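Possible TctC subunit of the Tripartite Tricarboxylate Transport(TTT) Family (Rhodopseudomonas palustris, PDB 6HKE) binds either enantiomer of malate and probably serves as the periplasmic substrate-binding component of a tripartite tricarboxylate transporter. Local coordinates at residues P29-T32 and V33-I37; Q265-V268 and R269-T273; M189-Q192 and I193-V197. The protein carries 2 engineered substitutions. All blocks are in the same frame, centred on the assembly; numbering follows the deposited sequence.

Contact 1. Residues P29-T32 and V33-I37. With LMR ((2S)-2-hydroxybutanedioic acid), chain E; MLT (D-malate), chain D.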
loop_
_atom_site.group_PDB
_atom_site.type_symbol
_atom_site.label_atom_id
_atom_site.label_comp_id
_atom_site.label_asym_id
_atom_site.label_seq_id
_atom_site.Cartn_x
_atom_site.Cartn_y
_atom_site.Cartn_z
ATOM N N PRO A 29 -5.644 -3.834 -2.543
ATOM C CA PRO A 29 -5.856 -2.562 -1.852
ATOM C C PRO A 29 -5.622 -1.336 -2.737
ATOM O O PRO A 29 -6.456 -0.436 -2.710
ATOM C CB PRO A 29 -4.834 -2.558 -0.712
ATOM C CG PRO A 29 -3.838 -3.665 -1.080
ATOM C CD PRO A 29 -4.637 -4.673 -1.879
ATOM N N THR A 30 -4.507 -1.308 -3.479
ATOM C CA THR A 30 -4.122 -0.125 -4.274
ATOM C C THR A 30 -5.187 0.089 -5.355
ATOM O O THR A 30 -5.697 1.218 -5.486
ATOM C CB THR A 30 -2.698 -0.243 -4.818
ATOM O OG1 THR A 30 -1.757 -0.230 -3.745
ATOM C CG2 THR A 30 -2.371 0.898 -5.753
ATOM N N ASP A 31 -5.513 -0.971 -6.095
ATOM C CA ASP A 31 -6.597 -0.982 -7.104
ATOM C C ASP A 31 -7.930 -0.510 -6.492
ATOM O O ASP A 31 -8.595 0.323 -7.118
ATOM C CB ASP A 31 -6.731 -2.383 -7.686
ATOM C CG ASP A 31 -7.857 -2.492 -8.691
ATOM O OD1 ASP A 31 -7.673 -2.001 -9.810
ATOM O OD2 ASP A 31 -8.916 -3.020 -8.314
ATOM N N THR A 32 -8.296 -1.004 -5.309
ATOM C CA THR A 32 -9.598 -0.738 -4.638
ATOM C C THR A 32 -9.702 0.757 -4.320
ATOM O O THR A 32 -10.735 1.367 -4.637
ATOM C CB THR A 32 -9.747 -1.599 -3.378
ATOM O OG1 THR A 32 -9.922 -2.948 -3.819
ATOM C CG2 THR A 32 -10.897 -1.172 -2.488
ATOM N N VAL A 33 -8.631 1.317 -3.766
ATOM C CA VAL A 33 -8.508 2.749 -3.384
ATOM C C VAL A 33 -8.611 3.621 -4.639
ATOM O O VAL A 33 -9.415 4.590 -4.633
ATOM C CB VAL A 33 -7.190 2.998 -2.623
ATOM C CG1 VAL A 33 -6.941 4.477 -2.404
ATOM C CG2 VAL A 33 -7.179 2.269 -1.285
ATOM N N ALA A 34 -7.776 3.344 -5.643
ATOM C CA ALA A 34 -7.694 4.124 -6.903
ATOM C C ALA A 34 -9.054 4.123 -7.617
ATOM O O ALA A 34 -9.498 5.192 -8.071
ATOM C CB ALA A 34 -6.602 3.574 -7.778
ATOM N N ARG A 35 -9.728 2.980 -7.695
ATOM C CA ARG A 35 -11.001 2.896 -8.448
ATOM C C ARG A 35 -12.061 3.749 -7.746
ATOM O O ARG A 35 -12.857 4.429 -8.431
ATOM C CB ARG A 35 -11.449 1.443 -8.593
ATOM C CG ARG A 35 -10.808 0.758 -9.786
ATOM C CD ARG A 35 -11.118 -0.720 -9.869
ATOM N NE ARG A 35 -10.092 -1.304 -10.709
ATOM C CZ ARG A 35 -10.068 -1.239 -12.029
ATOM N NH1 ARG A 35 -11.055 -0.657 -12.696
ATOM N NH2 ARG A 35 -9.050 -1.769 -12.678
ATOM N N LEU A 36 -12.050 3.713 -6.430
ATOM C CA LEU A 36 -13.036 4.403 -5.566
ATOM C C LEU A 36 -12.850 5.918 -5.702
ATOM O O LEU A 36 -13.866 6.630 -5.863
ATOM C CB LEU A 36 -12.821 3.914 -4.131
ATOM C CG LEU A 36 -13.615 4.656 -3.067
ATOM C CD1 LEU A 36 -15.107 4.569 -3.371
ATOM C CD2 LEU A 36 -13.292 4.106 -1.679
ATOM N N ILE A 37 -11.604 6.408 -5.671
ATOM C CA ILE A 37 -11.348 7.874 -5.693
ATOM C C ILE A 37 -11.434 8.419 -7.133
ATOM O O ILE A 37 -12.129 9.453 -7.348
ATOM C CB ILE A 37 -10.040 8.228 -4.965
ATOM C CG1 ILE A 37 -10.181 7.943 -3.470
ATOM C CG2 ILE A 37 -9.686 9.675 -5.209
ATOM C CD1 ILE A 37 -8.891 7.854 -2.722
HETATM C C1 LMR E . 1.378 -4.154 -1.729
HETATM O O1A LMR E . 2.141 -3.367 -2.311
HETATM O O1B LMR E . 1.726 -4.922 -0.792
HETATM C C2 LMR E . -0.092 -4.171 -2.175
HETATM O O2 LMR E . -0.706 -2.888 -2.234
HETATM C C3 LMR E . -0.285 -4.820 -3.549
HETATM C C4 LMR E . -1.706 -4.512 -3.987
HETATM O O4A LMR E . -2.497 -5.467 -4.098
HETATM O O4B LMR E . -2.031 -3.313 -4.175
HETATM C C1 MLT D . 1.413 -3.938 -1.967
HETATM O O1 MLT D . 2.249 -3.013 -1.871
HETATM O O2 MLT D . 1.531 -4.974 -1.275
HETATM C C2 MLT D . 0.288 -3.793 -2.967
HETATM O O3 MLT D . -0.465 -2.564 -2.919
HETATM C C3 MLT D . -0.772 -4.836 -2.770
HETATM C C4 MLT D . -1.752 -4.550 -3.878
HETATM O O4 MLT D . -2.223 -3.388 -4.014
HETATM O O5 MLT D . -2.009 -5.509 -4.635
#

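Contact 2. Residues Q265-V268 and R269-T273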
loop_
_atom_site.group_PDB
_atom_site.type_symbol
_atom_site.label_atom_id
_atom_site.label_comp_id
_atom_site.label_asym_id
_atom_site.label_seq_id
_atom_site.Cartn_x
_atom_site.Cartn_y
_atom_site.Cartn_z
ATOM N N GLN A 265 -16.739 13.194 -0.989
ATOM C CA GLN A 265 -17.973 12.452 -1.350
ATOM C C GLN A 265 -18.288 11.439 -0.246
ATOM O O GLN A 265 -17.382 10.721 0.182
ATOM C CB GLN A 265 -17.843 11.723 -2.681
ATOM C CG GLN A 265 -17.731 12.643 -3.880
ATOM C CD GLN A 265 -18.762 13.734 -3.786
ATOM O OE1 GLN A 265 -18.447 14.868 -3.432
ATOM N NE2 GLN A 265 -20.007 13.377 -4.033
ATOM N N SER A 266 -19.542 11.401 0.193
ATOM C CA SER A 266 -20.039 10.475 1.229
ATOM C C SER A 266 -19.639 9.043 0.879
ATOM O O SER A 266 -19.207 8.317 1.792
ATOM C CB SER A 266 -21.515 10.567 1.388
ATOM O OG SER A 266 -21.901 9.807 2.519
ATOM N N ASP A 267 -19.803 8.677 -0.390
ATOM C CA ASP A 267 -19.582 7.309 -0.913
ATOM C C ASP A 267 -18.136 6.901 -0.646
ATOM O O ASP A 267 -17.909 5.750 -0.234
ATOM C CB ASP A 267 -19.844 7.233 -2.412
ATOM C CG ASP A 267 -20.218 5.831 -2.831
ATOM O OD1 ASP A 267 -21.377 5.459 -2.572
ATOM O OD2 ASP A 267 -19.330 5.109 -3.358
ATOM N N VAL A 268 -17.207 7.825 -0.883
ATOM C CA VAL A 268 -15.739 7.601 -0.742
ATOM C C VAL A 268 -15.375 7.540 0.750
ATOM O O VAL A 268 -14.679 6.580 1.104
ATOM C CB VAL A 268 -14.941 8.665 -1.534
ATOM C CG1 VAL A 268 -13.446 8.619 -1.284
ATOM C CG2 VAL A 268 -15.207 8.511 -3.016
ATOM N N ARG A 269 -15.860 8.468 1.594
ATOM C CA ARG A 269 -15.475 8.512 3.032
ATOM C C ARG A 269 -15.927 7.219 3.711
ATOM O O ARG A 269 -15.114 6.599 4.423
ATOM C CB ARG A 269 -16.102 9.676 3.797
ATOM C CG ARG A 269 -15.763 11.056 3.259
ATOM C CD ARG A 269 -16.563 12.075 4.041
ATOM N NE ARG A 269 -16.344 11.864 5.468
ATOM C CZ ARG A 269 -15.275 12.299 6.137
ATOM N NH1 ARG A 269 -14.309 12.954 5.519
ATOM N NH2 ARG A 269 -15.163 12.072 7.433
ATOM N N THR A 270 -17.172 6.806 3.475
ATOM C CA THR A 270 -17.762 5.631 4.154
ATOM C C THR A 270 -17.102 4.358 3.604
ATOM O O THR A 270 -16.848 3.457 4.430
ATOM C CB THR A 270 -19.292 5.657 4.121
ATOM O OG1 THR A 270 -19.703 5.436 2.780
ATOM C CG2 THR A 270 -19.867 6.962 4.626
ATOM N N ARG A 271 -16.771 4.278 2.309
ATOM C CA ARG A 271 -16.101 3.057 1.766
ATOM C C ARG A 271 -14.680 2.975 2.337
ATOM O O ARG A 271 -14.317 1.941 2.930
ATOM C CB ARG A 271 -16.134 3.009 0.241
ATOM C CG ARG A 271 -17.305 2.216 -0.341
ATOM C CD ARG A 271 -17.719 2.768 -1.704
ATOM N NE ARG A 271 -18.153 1.839 -2.753
ATOM C CZ ARG A 271 -17.363 1.124 -3.573
ATOM N NH1 ARG A 271 -17.902 0.341 -4.494
ATOM N NH2 ARG A 271 -16.048 1.150 -3.460
ATOM N N LEU A 272 -13.908 4.053 2.242
ATOM C CA LEU A 272 -12.534 4.079 2.813
ATOM C C LEU A 272 -12.584 3.684 4.297
ATOM O O LEU A 272 -11.869 2.734 4.669
ATOM C CB LEU A 272 -11.921 5.469 2.630
ATOM C CG LEU A 272 -11.373 5.773 1.238
ATOM C CD1 LEU A 272 -10.927 7.226 1.160
ATOM C CD2 LEU A 272 -10.213 4.852 0.890
ATOM N N THR A 273 -13.396 4.372 5.107
ATOM C CA THR A 273 -13.367 4.256 6.590
ATOM C C THR A 273 -13.953 2.908 7.031
ATOM O O THR A 273 -13.448 2.364 8.046
ATOM C CB THR A 273 -14.005 5.478 7.277
ATOM O OG1 THR A 273 -15.380 5.589 6.911
ATOM C CG2 THR A 273 -13.297 6.775 6.943
#

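Contact 3. Residues M189-Q192 and I193-V197. With MLT (D-malate), chain D; LMR ((2S)-2-hydroxybutanedioic acid), chain E.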
loop_
_atom_site.group_PDB
_atom_site.type_symbol
_atom_site.label_atom_id
_atom_site.label_comp_id
_atom_site.label_asym_id
_atom_site.label_seq_id
_atom_site.Cartn_x
_atom_site.Cartn_y
_atom_site.Cartn_z
ATOM N N MET A 189 1.471 -13.251 5.777
ATOM C CA MET A 189 1.390 -12.091 4.879
ATOM C C MET A 189 1.228 -10.868 5.777
ATOM O O MET A 189 0.485 -10.966 6.789
ATOM C CB MET A 189 0.157 -12.286 3.998
ATOM C CG MET A 189 0.162 -11.549 2.700
ATOM S SD MET A 189 -1.378 -12.037 1.893
ATOM C CE MET A 189 -2.402 -10.608 2.210
ATOM N N CYS A 190 1.926 -9.782 5.460
ATOM C CA CYS A 190 1.603 -8.448 6.010
ATOM C C CYS A 190 0.797 -7.750 4.936
ATOM O O CYS A 190 1.283 -7.744 3.802
ATOM C CB CYS A 190 2.861 -7.696 6.400
ATOM S SG CYS A 190 3.758 -8.583 7.697
ATOM N N ASP A 191 -0.427 -7.312 5.254
ATOM C CA ASP A 191 -1.308 -6.687 4.238
ATOM C C ASP A 191 -1.916 -5.383 4.780
ATOM O O ASP A 191 -2.078 -5.227 5.980
ATOM C CB ASP A 191 -2.335 -7.705 3.750
ATOM C CG ASP A 191 -2.961 -7.404 2.390
ATOM O OD1 ASP A 191 -2.499 -6.464 1.714
ATOM O OD2 ASP A 191 -3.927 -8.119 2.018
ATOM N N GLN A 192 -2.218 -4.477 3.865
ATOM C CA GLN A 192 -3.021 -3.259 4.096
ATOM C C GLN A 192 -4.429 -3.657 4.571
ATOM O O GLN A 192 -5.029 -4.614 4.035
ATOM C CB GLN A 192 -2.993 -2.434 2.807
ATOM C CG GLN A 192 -1.644 -1.764 2.585
ATOM C CD GLN A 192 -1.412 -1.384 1.151
ATOM O OE1 GLN A 192 -1.675 -0.248 0.759
ATOM N NE2 GLN A 192 -0.963 -2.351 0.357
ATOM N N ILE A 193 -4.943 -2.919 5.550
ATOM C CA ILE A 193 -6.215 -3.230 6.248
ATOM C C ILE A 193 -7.371 -3.300 5.237
ATOM O O ILE A 193 -8.225 -4.183 5.426
ATOM C CB ILE A 193 -6.444 -2.218 7.395
ATOM C CG1 ILE A 193 -7.582 -2.661 8.311
ATOM C CG2 ILE A 193 -6.662 -0.818 6.868
ATOM C CD1 ILE A 193 -7.643 -1.903 9.607
ATOM N N VAL A 194 -7.427 -2.432 4.219
ATOM C CA VAL A 194 -8.562 -2.434 3.238
ATOM C C VAL A 194 -8.617 -3.773 2.502
ATOM O O VAL A 194 -9.697 -4.217 2.210
ATOM C CB VAL A 194 -8.544 -1.270 2.226
ATOM C CG1 VAL A 194 -8.724 0.064 2.915
ATOM C CG2 VAL A 194 -7.304 -1.273 1.368
ATOM N N ASN A 195 -7.492 -4.410 2.222
ATOM C CA ASN A 195 -7.527 -5.762 1.615
ATOM C C ASN A 195 -7.964 -6.799 2.652
ATOM O O ASN A 195 -8.736 -7.700 2.281
ATOM C CB ASN A 195 -6.175 -6.186 1.058
ATOM C CG ASN A 195 -6.332 -7.257 0.005
ATOM O OD1 ASN A 195 -7.258 -7.200 -0.804
ATOM N ND2 ASN A 195 -5.429 -8.222 0.008
ATOM N N ALA A 196 -7.473 -6.697 3.887
ATOM C CA ALA A 196 -7.593 -7.760 4.910
ATOM C C ALA A 196 -9.027 -7.817 5.469
ATOM O O ALA A 196 -9.475 -8.918 5.846
ATOM C CB ALA A 196 -6.588 -7.522 6.004
ATOM N N VAL A 197 -9.726 -6.681 5.535
ATOM C CA VAL A 197 -10.948 -6.564 6.379
ATOM C C VAL A 197 -12.002 -7.536 5.864
ATOM O O VAL A 197 -12.504 -8.318 6.655
ATOM C CB VAL A 197 -11.473 -5.119 6.512
ATOM C CG1 VAL A 197 -12.987 -5.078 6.692
ATOM C CG2 VAL A 197 -10.797 -4.411 7.674
HETATM C C1 MLT D . 1.413 -3.938 -1.967
HETATM O O1 MLT D . 2.249 -3.013 -1.871
HETATM O O2 MLT D . 1.531 -4.974 -1.275
HETATM C C2 MLT D . 0.288 -3.793 -2.967
HETATM O O3 MLT D . -0.465 -2.564 -2.919
HETATM C C3 MLT D . -0.772 -4.836 -2.770
HETATM C C4 MLT D . -1.752 -4.550 -3.878
HETATM O O4 MLT D . -2.223 -3.388 -4.014
HETATM O O5 MLT D . -2.009 -5.509 -4.635
HETATM C C1 LMR E . 1.378 -4.154 -1.729
HETATM O O1A LMR E . 2.141 -3.367 -2.311
HETATM O O1B LMR E . 1.726 -4.922 -0.792
HETATM C C2 LMR E . -0.092 -4.171 -2.175
HETATM O O2 LMR E . -0.706 -2.888 -2.234
HETATM C C3 LMR E . -0.285 -4.820 -3.549
HETATM C C4 LMR E . -1.706 -4.512 -3.987
HETATM O O4A LMR E . -2.497 -5.467 -4.098
HETATM O O4B LMR E . -2.031 -3.313 -4.175
#

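Contact 1. Residues P29-T32 and V33-I37
Pro29, Thr30, Asp31 and Thr32 offer their backbone O to the N of Val33, Ala34, Arg35 and Leu36 in turn, the regular i to i+4 ladder of an alpha-helix. Pro29 suits the first turn because its ring nitrogen, which carries no hydrogen, is not needed there as a donor; its CD reaches 3.2 Å from O4A of the (S)-malate. The N-H of Thr30 points out of the helix end to the C4 carboxylate, which the two overlapping malates place alike; Thr30 N lies 3.1 Å from O4 of the D-malate. This end of the helix dipole would probably favour a carboxylate. With OG1 beside its own backbone N (chi1 -66°), Thr30 brings the hydroxyl to 2.8 Å from O3 of the D-malate.

One turn apart, Asp31 and Arg35 form a salt bridge: Arg35 NE gives its hydrogen to the syn side of Asp31 OD1 at 2.7 Å, the oxygen lying near the guanidinium plane, at its edge. The two planes are turned 52° apart, and the bonds NE to OD2 and NH2 to OD1 are weak. Asn53 ND2 and Gly27 N also bond the carboxylate, thus fixed from several directions. Small Ala34 lies close against Val78 and Ile51 of strands 75-80 and 49-53, while Leu36 packs on helix 266-274; helix 29-45 is the crossover of the beta-alpha-beta unit formed with strands 18-22 and 49-53.

Contact 2. Residues Q265-V268 and R269-T273
Asp267 and Arg271 run side by side in the same direction, their carboxylate and guanidinium planes 34° apart, and Asp267 OD2 meets the guanidinium obliquely, at neither face nor edge. The oxygen is 3.5 Å from Arg271 NE but well out of its plane, so that the bridge rests on charge alone, with no N-H aimed at OD2. It lies slightly nearer the aliphatic part of the chain, Arg271 CD being 3.3 Å from Asp267 OD2.

The peptide carbonyl of Ser266 is another flat group, and it takes two donors from opposite faces of its plane: Thr270 N at 3.0 Å and Thr270 OG1 at 3.1 Å from Ser266 O. With chi1 at 69°, OG1 sits between its own backbone N and carbonyl carbon and turns back to the preceding turn; threonine thus satisfies its hydroxyl on the exposed side of the helix. Thr273 OG1 repeats the scheme on Arg269 O at 2.7 Å.

The buried side is apolar, with Val268 CG1 3.8 Å from Leu272 CD1, both turned the same way. Polar residues outside and branched aliphatic ones inside mark an amphipathic surface helix, here begun at Gln265 as N-cap and laid over helix 29-45.

Contact 3. Residues M189-Q192 and I193-V197
Gln192 touches both the malate and the first turn of helix 193-201, standing at the N-cap where strand 188-192 of a type II periplasmic binding protein gives way to that helix. The axes of 189-192 and 193-197 pass 5.4 Å apart with their directions 106° apart, so the chain turns sharply here. In the first shell, the extended side chain of Gln192 carries its amide into the pocket, where NE2 donates to the 2-hydroxyl oxygen, O2, of (S)-malate at 2.7 Å. The matching bond from Gln192 NE2 to D-malate O3 (3.3 Å) is weak. A long amide suits a residue whose backbone must stay in the turn. Gln192 O accepts from Ala196 N at 3.2 Å, in the carbonyl plane, and only weakly from Asn195 N.

Behind it, Asp191 and Asn195 form the second shell. Asp191 OD1 accepts from the hydroxyl of Thr174, a malate-binding residue, and more weakly from Gln192 N, linking the turn to the pocket wall. Asn195 ND2 also makes a weak bond to Thr174 O. Further out, backbone bonds tie Asp191 and Met189 to strand 102-118, where small Ala196 touches Leu116. With CG anti to its backbone N (chi1 -158°), Asn195 turns its amide back to the strand: ND2 donates to the syn lone pair of Asp191 OD2, the two planes 72° apart, at 2.5 Å, shorter than usual and doubtful in exact length.

How the contacts relate
Along the chain contact 1 comes first, then contact 3, and contact 2 last. Contacts 1 and 3 have centres about 13 Å apart and meet at the malate: Pro29 lies against Gln192, Val194 and Asn195, so the start of helix 29-45 and the strand-to-helix turn at 192-193 form adjoining walls of one pocket. Contact 2 is centred about 12 Å from contact 1, further along helix 29-45, where Leu36 packs on Val268, Arg271 and Leu272, and Ile37 on Val268. It lies about 18 Å from contact 3, centre to centre, without touching it. Helix 29-45 therefore connects the ligand site at its first turn with the surface helix 266-274.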